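Local structure of protein adenylyltransferase (Bartonella henselae, 2JK8) at residues T65-H70 and R170-N175; R224-F229 and V245-E250. The protein transfers AMP from ATP to target proteins of the host cell, an adenylylation carried out by its Fic (Fido) domain. One frame throughout, in Å; residues are numbered along the deposited sequence.

Overall arrangement
Both contacts are buried, but they serve different parts of the chain. Contact 1 pairs two helices, 65-76 and 165-179, inside the Fic fold that carries the adenylyltransferase activity. Contact 2 lays helix 220-232 on strand 245-247, the edge strand of the C-terminal OB-fold sheet. No helix or strand is common to the two. Their centres are 26 Å apart, on opposite sides of the chain's centre, and the contacts do not touch. The chemistry differs too. Contact 1 joins aromatic packing to one side-chain hydrogen bond, from Asn175 to Tyr67. Contact 2 is wholly apolar between its segments, with leucines and a phenylalanine set against two valines.

Contact 1. Residues T65-H70 and R170-N175; sequences TAYLCH and RLFFEN
Tyr67 reaches from helix 65-76 to helix 165-179 and meets Asn175 and Phe172 with different parts of its side chain. The hydroxyl end is polar. Asn175 ND2 donates a hydrogen bond to Tyr67 OH at 2.9 Å, with an N-H...O angle of 150°. The oxygen lies close to the amide plane of Asn175, and the amide nitrogen sits at the edge of the tyrosine ring, near its plane. The bond ties the far end of the tyrosine to the partner helix. The ring carbons are apolar partners. Tyr67 CD2 is 3.6 Å from Phe172 CD1. The two rings meet obliquely, with planes 36° apart. Leu68 adds one branch to the same phenylalanine: Leu68 CD1 is 4.1 Å from Phe172 CD1, and the leucine lies roughly perpendicular to the phenylalanine side chain. Phe172 CG stands anti to its backbone N (chi1 -176°), which carries the ring across to helix 65-76. There it meets both Tyr67 and Leu68.

Further out, the ring of Phe63 meets Tyr67, and Pro60 also touches Tyr67. Leu59 packs on Asn175. Helix 117-132 reaches Phe172 through Leu130, and helix 141-158 reaches Leu68 through Leu155. The axes of the short helical segments are 10.1 Å apart at closest approach. Arg170, which probably binds ATP by analogy with relatives, lies on the same helix as Phe172 but does not touch 65-70. Helix 165-179 starts inside the ATP-binding run from Glu163 to Arg167. The contact is helix-to-helix packing in the helical core of the Fic domain, on the helix that carries the end of the Fic motif, HPFREGNGRTQR, whose last residue is Arg170.

Contact 2. Residues R224-F229 and V245-E250; sequences RLLKEF and VMVAKE
Helix-on-strand packing at the edge of the C-terminal OB-fold sheet brings 224-229 against 245-247. The strand turns Val245 and Val247 toward the helix, and the intervening Met246 points away. Leu225, Leu226 and Phe229 form the helical side.

Val245 touches two of them. Its CG1 is 3.4 Å from Leu226 CD2, and the two side chains lie alongside, pointing opposite ways. The same Val245 CG1 is 3.8 Å from Phe229 CD2, approaching the ring obliquely. Val245 CG2 also comes near this ring, at 4.0 Å from Phe229 CE2.

Val247 divides its two methyls between the leucines. Its first torsion (chi1 174°) sets CG1 anti to the backbone N and CG2 beside it, which sends them to different partners. Val247 CG1 meets Leu225 CD1 at 3.9 Å. Val247 CG2 meets Leu226 CG at 4.0 Å. Leu226 thus touches both valines.

The short helix and strand segments run at 144° to each other, their axes 8.9 Å apart at closest approach. Within this strand, Met246 makes backbone hydrogen bonds with Tyr274 and Ile276 of the neighbouring parallel strand 274-278. Phe229 also packs on Tyr274 and Ile276, so helix 220-232 spans both strands. In the loop leading to helix 191-203, Leu188 touches Leu226 and Thr190 touches Val245. Asp216, from helix 208-218, accepts a hydrogen bond from the backbone N of Val247.

Contact 1. Residues T65-H70 and R170-N175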
ATOM      1  N   THR A  65      -8.196 -15.579   3.495  1.00 59.08           N
ATOM      2  CA  THR A  65      -7.571 -14.934   4.625  1.00 60.07           C
ATOM      3  C   THR A  65      -6.452 -15.798   5.179  1.00 59.57           C
ATOM      4  O   THR A  65      -5.484 -15.254   5.720  1.00 60.55           O
ATOM      5  CB  THR A  65      -8.546 -14.541   5.757  1.00 60.44           C
ATOM      6  OG1 THR A  65      -8.863 -15.690   6.538  1.00 65.34           O
ATOM      7  CG2 THR A  65      -9.828 -13.864   5.215  1.00 59.47           C
ATOM      8  N   ALA A  66      -6.554 -17.119   5.022  1.00 58.59           N
ATOM      9  CA  ALA A  66      -5.428 -18.007   5.353  1.00 58.26           C
ATOM     10  C   ALA A  66      -4.153 -17.551   4.646  1.00 58.26           C
ATOM     11  O   ALA A  66      -3.073 -17.562   5.238  1.00 57.88           O
ATOM     12  CB  ALA A  66      -5.737 -19.436   5.000  1.00 57.38           C
ATOM     13  N   TYR A  67      -4.289 -17.122   3.395  1.00 58.53           N
ATOM     14  CA  TYR A  67      -3.146 -16.593   2.642  1.00 59.10           C
ATOM     15  C   TYR A  67      -2.730 -15.205   3.162  1.00 58.85           C
ATOM     16  O   TYR A  67      -1.544 -14.912   3.314  1.00 59.17           O
ATOM     17  CB  TYR A  67      -3.452 -16.541   1.129  1.00 58.89           C
ATOM     18  CG  TYR A  67      -2.304 -15.996   0.325  1.00 58.78           C
ATOM     19  CD1 TYR A  67      -1.041 -16.586   0.402  1.00 59.91           C
ATOM     20  CD2 TYR A  67      -2.455 -14.861  -0.472  1.00 59.44           C
ATOM     21  CE1 TYR A  67       0.038 -16.078  -0.313  1.00 59.36           C
ATOM     22  CE2 TYR A  67      -1.378 -14.342  -1.196  1.00 58.64           C
ATOM     23  CZ  TYR A  67      -0.141 -14.961  -1.107  1.00 58.62           C
ATOM     24  OH  TYR A  67       0.933 -14.487  -1.802  1.00 59.10           O
ATOM     25  N   LEU A  68      -3.704 -14.343   3.427  1.00 58.49           N
ATOM     26  CA  LEU A  68      -3.402 -13.073   4.071  1.00 58.61           C
ATOM     27  C   LEU A  68      -2.562 -13.288   5.358  1.00 58.55           C
ATOM     28  O   LEU A  68      -1.576 -12.599   5.598  1.00 58.67           O
ATOM     29  CB  LEU A  68      -4.693 -12.324   4.381  1.00 57.83           C
ATOM     30  CG  LEU A  68      -4.512 -10.882   4.860  1.00 59.14           C
ATOM     31  CD1 LEU A  68      -3.751 -10.024   3.867  1.00 57.63           C
ATOM     32  CD2 LEU A  68      -5.882 -10.312   5.132  1.00 56.39           C
ATOM     33  N   CYS A  69      -2.955 -14.275   6.153  1.00 58.17           N
ATOM     34  CA  CYS A  69      -2.281 -14.597   7.403  1.00 57.45           C
ATOM     35  C   CYS A  69      -0.883 -15.174   7.222  1.00 57.96           C
ATOM     36  O   CYS A  69       0.007 -14.900   8.025  1.00 58.00           O
ATOM     37  CB  CYS A  69      -3.129 -15.587   8.188  1.00 56.17           C
ATOM     38  SG  CYS A  69      -4.599 -14.820   8.901  1.00 57.75           S
ATOM     39  N   HIS A  70      -0.715 -15.992   6.180  1.00 58.14           N
ATOM     40  CA  HIS A  70       0.570 -16.604   5.838  1.00 56.44           C
ATOM     41  C   HIS A  70       1.550 -15.496   5.548  1.00 55.60           C
ATOM     42  O   HIS A  70       2.677 -15.534   5.983  1.00 56.21           O
ATOM     43  CB  HIS A  70       0.419 -17.530   4.621  1.00 55.61           C
ATOM     44  CG  HIS A  70       1.712 -18.071   4.094  1.00 58.32           C
ATOM     45  ND1 HIS A  70       2.377 -19.129   4.681  1.00 59.07           N
ATOM     46  CD2 HIS A  70       2.461 -17.704   3.025  1.00 60.54           C
ATOM     47  CE1 HIS A  70       3.480 -19.385   3.996  1.00 60.22           C
ATOM     48  NE2 HIS A  70       3.554 -18.535   2.986  1.00 59.25           N
ATOM     49  N   ARG A 170      -0.864  -4.917   0.663  1.00 59.54           N
ATOM     50  CA  ARG A 170      -0.238  -4.558  -0.601  1.00 59.46           C
ATOM     51  C   ARG A 170       0.261  -5.777  -1.363  1.00 57.17           C
ATOM     52  O   ARG A 170       0.057  -5.868  -2.555  1.00 59.41           O
ATOM     53  CB  ARG A 170       0.899  -3.536  -0.374  1.00 59.80           C
ATOM     54  CG  ARG A 170       0.364  -2.077  -0.076  1.00 63.81           C
ATOM     55  CD  ARG A 170       1.343  -1.188   0.768  1.00 64.02           C
ATOM     56  NE  ARG A 170       2.403  -0.605  -0.058  1.00 68.37           N
ATOM     57  CZ  ARG A 170       2.557   0.698  -0.349  1.00 73.32           C
ATOM     58  NH1 ARG A 170       1.730   1.630   0.126  1.00 75.44           N
ATOM     59  NH2 ARG A 170       3.568   1.086  -1.129  1.00 72.27           N
ATOM     60  N   LEU A 171       0.889  -6.720  -0.680  1.00 55.76           N
ATOM     61  CA  LEU A 171       1.467  -7.898  -1.334  1.00 54.37           C
ATOM     62  C   LEU A 171       0.383  -8.915  -1.691  1.00 54.36           C
ATOM     63  O   LEU A 171       0.500  -9.638  -2.660  1.00 53.98           O
ATOM     64  CB  LEU A 171       2.530  -8.519  -0.410  1.00 54.13           C
ATOM     65  CG  LEU A 171       3.580  -9.521  -0.912  1.00 53.09           C
ATOM     66  CD1 LEU A 171       3.157 -10.900  -0.552  1.00 53.44           C
ATOM     67  CD2 LEU A 171       3.873  -9.444  -2.415  1.00 57.52           C
ATOM     68  N   PHE A 172      -0.674  -8.974  -0.900  1.00 54.96           N
ATOM     69  CA  PHE A 172      -1.826  -9.796  -1.232  1.00 57.18           C
ATOM     70  C   PHE A 172      -2.392  -9.430  -2.620  1.00 57.63           C
ATOM     71  O   PHE A 172      -2.731 -10.309  -3.433  1.00 56.87           O
ATOM     72  CB  PHE A 172      -2.902  -9.622  -0.154  1.00 57.00           C
ATOM     73  CG  PHE A 172      -4.129 -10.509  -0.331  1.00 58.31           C
ATOM     74  CD1 PHE A 172      -4.169 -11.792   0.202  1.00 58.51           C
ATOM     75  CD2 PHE A 172      -5.267 -10.030  -0.962  1.00 59.15           C
ATOM     76  CE1 PHE A 172      -5.324 -12.585   0.088  1.00 57.47           C
ATOM     77  CE2 PHE A 172      -6.418 -10.834  -1.092  1.00 58.01           C
ATOM     78  CZ  PHE A 172      -6.438 -12.106  -0.567  1.00 55.55           C
ATOM     79  N   PHE A 173      -2.472  -8.129  -2.881  1.00 57.48           N
ATOM     80  CA  PHE A 173      -3.103  -7.630  -4.091  1.00 57.86           C
ATOM     81  C   PHE A 173      -2.160  -7.593  -5.281  1.00 56.82           C
ATOM     82  O   PHE A 173      -2.574  -7.843  -6.411  1.00 56.29           O
ATOM     83  CB  PHE A 173      -3.723  -6.249  -3.841  1.00 58.70           C
ATOM     84  CG  PHE A 173      -5.072  -6.313  -3.183  1.00 59.91           C
ATOM     85  CD1 PHE A 173      -6.225  -6.482  -3.950  1.00 60.97           C
ATOM     86  CD2 PHE A 173      -5.196  -6.241  -1.802  1.00 62.45           C
ATOM     87  CE1 PHE A 173      -7.488  -6.557  -3.350  1.00 61.29           C
ATOM     88  CE2 PHE A 173      -6.455  -6.324  -1.189  1.00 64.37           C
ATOM     89  CZ  PHE A 173      -7.603  -6.478  -1.965  1.00 61.86           C
ATOM     90  N   GLU A 174      -0.896  -7.277  -5.036  1.00 56.26           N
ATOM     91  CA  GLU A 174       0.101  -7.374  -6.088  1.00 57.09           C
ATOM     92  C   GLU A 174       0.121  -8.791  -6.682  1.00 57.22           C
ATOM     93  O   GLU A 174       0.240  -8.970  -7.895  1.00 56.62           O
ATOM     94  CB  GLU A 174       1.476  -7.031  -5.562  1.00 57.13           C
ATOM     95  CG  GLU A 174       2.577  -7.316  -6.587  1.00 61.61           C
ATOM     96  CD  GLU A 174       3.810  -6.403  -6.453  1.00 68.39           C
ATOM     97  OE1 GLU A 174       4.663  -6.439  -7.386  1.00 71.85           O
ATOM     98  OE2 GLU A 174       3.922  -5.657  -5.435  1.00 69.84           O
ATOM     99  N   ASN A 175      -0.020  -9.784  -5.812  1.00 57.12           N
ATOM    100  CA  ASN A 175      -0.052 -11.172  -6.227  1.00 56.66           C
ATOM    101  C   ASN A 175      -1.373 -11.625  -6.818  1.00 56.34           C
ATOM    102  O   ASN A 175      -1.377 -12.445  -7.720  1.00 56.93           O
ATOM    103  CB  ASN A 175       0.322 -12.065  -5.050  1.00 57.29           C
ATOM    104  CG  ASN A 175       1.807 -12.054  -4.764  1.00 55.38           C
ATOM    105  OD1 ASN A 175       2.602 -11.556  -5.551  1.00 62.20           O
ATOM    106  ND2 ASN A 175       2.187 -12.606  -3.636  1.00 57.08           N
TER

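Contact 2. Residues R224-F229 and V245-E250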
ATOM      1  N   ARG A 224       5.452   2.635 -16.894  1.00 58.08           N
ATOM      2  CA  ARG A 224       6.750   3.002 -17.441  1.00 58.70           C
ATOM      3  C   ARG A 224       7.115   4.438 -17.079  1.00 57.63           C
ATOM      4  O   ARG A 224       8.285   4.719 -16.822  1.00 58.11           O
ATOM      5  CB  ARG A 224       6.808   2.783 -18.964  1.00 58.44           C
ATOM      6  CG  ARG A 224       5.725   3.512 -19.750  1.00 61.37           C
ATOM      7  CD  ARG A 224       5.713   3.157 -21.257  1.00 63.62           C
ATOM      8  NE  ARG A 224       6.353   4.202 -22.067  1.00 69.47           N
ATOM      9  CZ  ARG A 224       5.810   5.388 -22.379  1.00 69.59           C
ATOM     10  NH1 ARG A 224       4.590   5.723 -21.965  1.00 69.60           N
ATOM     11  NH2 ARG A 224       6.499   6.257 -23.113  1.00 69.59           N
ATOM     12  N   LEU A 225       6.131   5.339 -17.036  1.00 56.99           N
ATOM     13  CA  LEU A 225       6.399   6.716 -16.603  1.00 56.79           C
ATOM     14  C   LEU A 225       6.881   6.778 -15.155  1.00 57.18           C
ATOM     15  O   LEU A 225       7.856   7.464 -14.866  1.00 58.18           O
ATOM     16  CB  LEU A 225       5.181   7.626 -16.766  1.00 55.89           C
ATOM     17  CG  LEU A 225       4.858   8.138 -18.163  1.00 54.97           C
ATOM     18  CD1 LEU A 225       3.780   9.204 -18.079  1.00 53.75           C
ATOM     19  CD2 LEU A 225       6.084   8.690 -18.858  1.00 54.39           C
ATOM     20  N   LEU A 226       6.208   6.067 -14.252  1.00 56.71           N
ATOM     21  CA  LEU A 226       6.602   6.063 -12.844  1.00 56.57           C
ATOM     22  C   LEU A 226       7.948   5.363 -12.600  1.00 56.74           C
ATOM     23  O   LEU A 226       8.772   5.854 -11.817  1.00 55.85           O
ATOM     24  CB  LEU A 226       5.516   5.422 -11.981  1.00 56.74           C
ATOM     25  CG  LEU A 226       4.462   6.379 -11.421  1.00 58.11           C
ATOM     26  CD1 LEU A 226       3.344   5.604 -10.734  1.00 58.20           C
ATOM     27  CD2 LEU A 226       5.086   7.377 -10.462  1.00 56.64           C
ATOM     28  N   LYS A 227       8.158   4.220 -13.257  1.00 57.06           N
ATOM     29  CA  LYS A 227       9.426   3.482 -13.167  1.00 56.81           C
ATOM     30  C   LYS A 227      10.600   4.403 -13.471  1.00 58.04           C
ATOM     31  O   LYS A 227      11.575   4.443 -12.721  1.00 58.33           O
ATOM     32  CB  LYS A 227       9.460   2.291 -14.137  1.00 56.35           C
ATOM     33  CG  LYS A 227       9.077   0.945 -13.540  1.00 54.00           C
ATOM     34  N   GLU A 228      10.490   5.139 -14.574  1.00 58.77           N
ATOM     35  CA  GLU A 228      11.512   6.102 -14.973  1.00 59.63           C
ATOM     36  C   GLU A 228      11.784   7.122 -13.873  1.00 58.92           C
ATOM     37  O   GLU A 228      12.934   7.377 -13.538  1.00 59.44           O
ATOM     38  CB  GLU A 228      11.100   6.823 -16.263  1.00 59.40           C
ATOM     39  CG  GLU A 228      12.013   7.991 -16.646  1.00 62.08           C
ATOM     40  CD  GLU A 228      11.798   8.511 -18.073  1.00 63.43           C
ATOM     41  OE1 GLU A 228      11.511   9.721 -18.225  1.00 69.49           O
ATOM     42  OE2 GLU A 228      11.931   7.724 -19.042  1.00 67.96           O
ATOM     43  N   PHE A 229      10.729   7.701 -13.318  1.00 58.76           N
ATOM     44  CA  PHE A 229      10.883   8.721 -12.292  1.00 59.15           C
ATOM     45  C   PHE A 229      11.487   8.165 -11.007  1.00 59.11           C
ATOM     46  O   PHE A 229      12.469   8.711 -10.498  1.00 58.51           O
ATOM     47  CB  PHE A 229       9.546   9.382 -11.971  1.00 59.90           C
ATOM     48  CG  PHE A 229       9.625  10.374 -10.853  1.00 59.62           C
ATOM     49  CD1 PHE A 229      10.068  11.674 -11.089  1.00 61.07           C
ATOM     50  CD2 PHE A 229       9.270  10.010  -9.561  1.00 60.98           C
ATOM     51  CE1 PHE A 229      10.148  12.601 -10.054  1.00 61.34           C
ATOM     52  CE2 PHE A 229       9.351  10.935  -8.513  1.00 62.42           C
ATOM     53  CZ  PHE A 229       9.786  12.230  -8.763  1.00 61.59           C
ATOM     54  N   VAL A 245       3.445  11.004  -5.413  1.00 57.66           N
ATOM     55  CA  VAL A 245       3.939  10.924  -6.787  1.00 57.45           C
ATOM     56  C   VAL A 245       2.836  10.370  -7.680  1.00 57.15           C
ATOM     57  O   VAL A 245       2.310   9.295  -7.397  1.00 56.30           O
ATOM     58  CB  VAL A 245       5.172  10.018  -6.880  1.00 57.20           C
ATOM     59  CG1 VAL A 245       5.642   9.912  -8.319  1.00 56.59           C
ATOM     60  CG2 VAL A 245       6.281  10.563  -5.992  1.00 58.35           C
ATOM     61  N   MET A 246       2.489  11.109  -8.741  1.00 56.92           N
ATOM     62  CA  MET A 246       1.379  10.743  -9.633  1.00 56.94           C
ATOM     63  C   MET A 246       1.674  10.952 -11.092  1.00 56.64           C
ATOM     64  O   MET A 246       2.523  11.757 -11.454  1.00 56.02           O
ATOM     65  CB  MET A 246       0.161  11.593  -9.341  1.00 57.14           C
ATOM     66  CG  MET A 246      -0.445  11.329  -8.007  1.00 61.00           C
ATOM     67  SD  MET A 246      -0.749  12.864  -7.151  1.00 69.84           S
ATOM     68  CE  MET A 246       0.927  13.514  -7.032  1.00 69.72           C
ATOM     69  N   VAL A 247       0.942  10.223 -11.928  1.00 57.31           N
ATOM     70  CA  VAL A 247       0.916  10.477 -13.362  1.00 57.48           C
ATOM     71  C   VAL A 247      -0.289  11.378 -13.613  1.00 58.02           C
ATOM     72  O   VAL A 247      -1.373  11.127 -13.085  1.00 57.73           O
ATOM     73  CB  VAL A 247       0.826   9.174 -14.199  1.00 57.17           C
ATOM     74  CG1 VAL A 247       0.663   9.500 -15.678  1.00 55.95           C
ATOM     75  CG2 VAL A 247       2.065   8.305 -13.974  1.00 54.90           C
ATOM     76  N   ALA A 248      -0.078  12.432 -14.402  1.00 58.36           N
ATOM     77  CA  ALA A 248      -1.104  13.437 -14.671  1.00 58.07           C
ATOM     78  C   ALA A 248      -2.391  12.809 -15.220  1.00 58.09           C
ATOM     79  O   ALA A 248      -2.355  12.037 -16.185  1.00 57.67           O
ATOM     80  CB  ALA A 248      -0.561  14.484 -15.636  1.00 57.40           C
ATOM     81  N   LYS A 249      -3.518  13.130 -14.583  1.00 58.43           N
ATOM     82  CA  LYS A 249      -4.831  12.648 -15.026  1.00 58.77           C
ATOM     83  C   LYS A 249      -5.198  13.249 -16.368  1.00 58.23           C
ATOM     84  O   LYS A 249      -4.921  14.418 -16.639  1.00 58.08           O
ATOM     85  CB  LYS A 249      -5.942  12.954 -14.007  1.00 58.79           C
ATOM     86  CG  LYS A 249      -6.411  11.741 -13.208  1.00 59.76           C
ATOM     87  CD  LYS A 249      -7.627  12.056 -12.319  1.00 60.87           C
ATOM     88  CE  LYS A 249      -8.352  10.762 -11.904  1.00 64.57           C
ATOM     89  NZ  LYS A 249      -9.306  10.920 -10.766  1.00 65.50           N
ATOM     90  N   GLU A 250      -5.831  12.428 -17.195  1.00 58.30           N
ATOM     91  CA  GLU A 250      -6.248  12.835 -18.521  1.00 58.19           C
ATOM     92  C   GLU A 250      -7.381  13.817 -18.376  1.00 57.96           C
ATOM     93  O   GLU A 250      -8.401  13.501 -17.772  1.00 57.18           O
ATOM     94  CB  GLU A 250      -6.699  11.628 -19.349  1.00 58.29           C
ATOM     95  CG  GLU A 250      -5.538  10.839 -19.997  1.00 60.07           C
ATOM     96  CD  GLU A 250      -4.900   9.765 -19.094  1.00 61.93           C
ATOM     97  OE1 GLU A 250      -5.147   9.753 -17.865  1.00 62.89           O
ATOM     98  OE2 GLU A 250      -4.143   8.922 -19.626  1.00 60.33           O
TER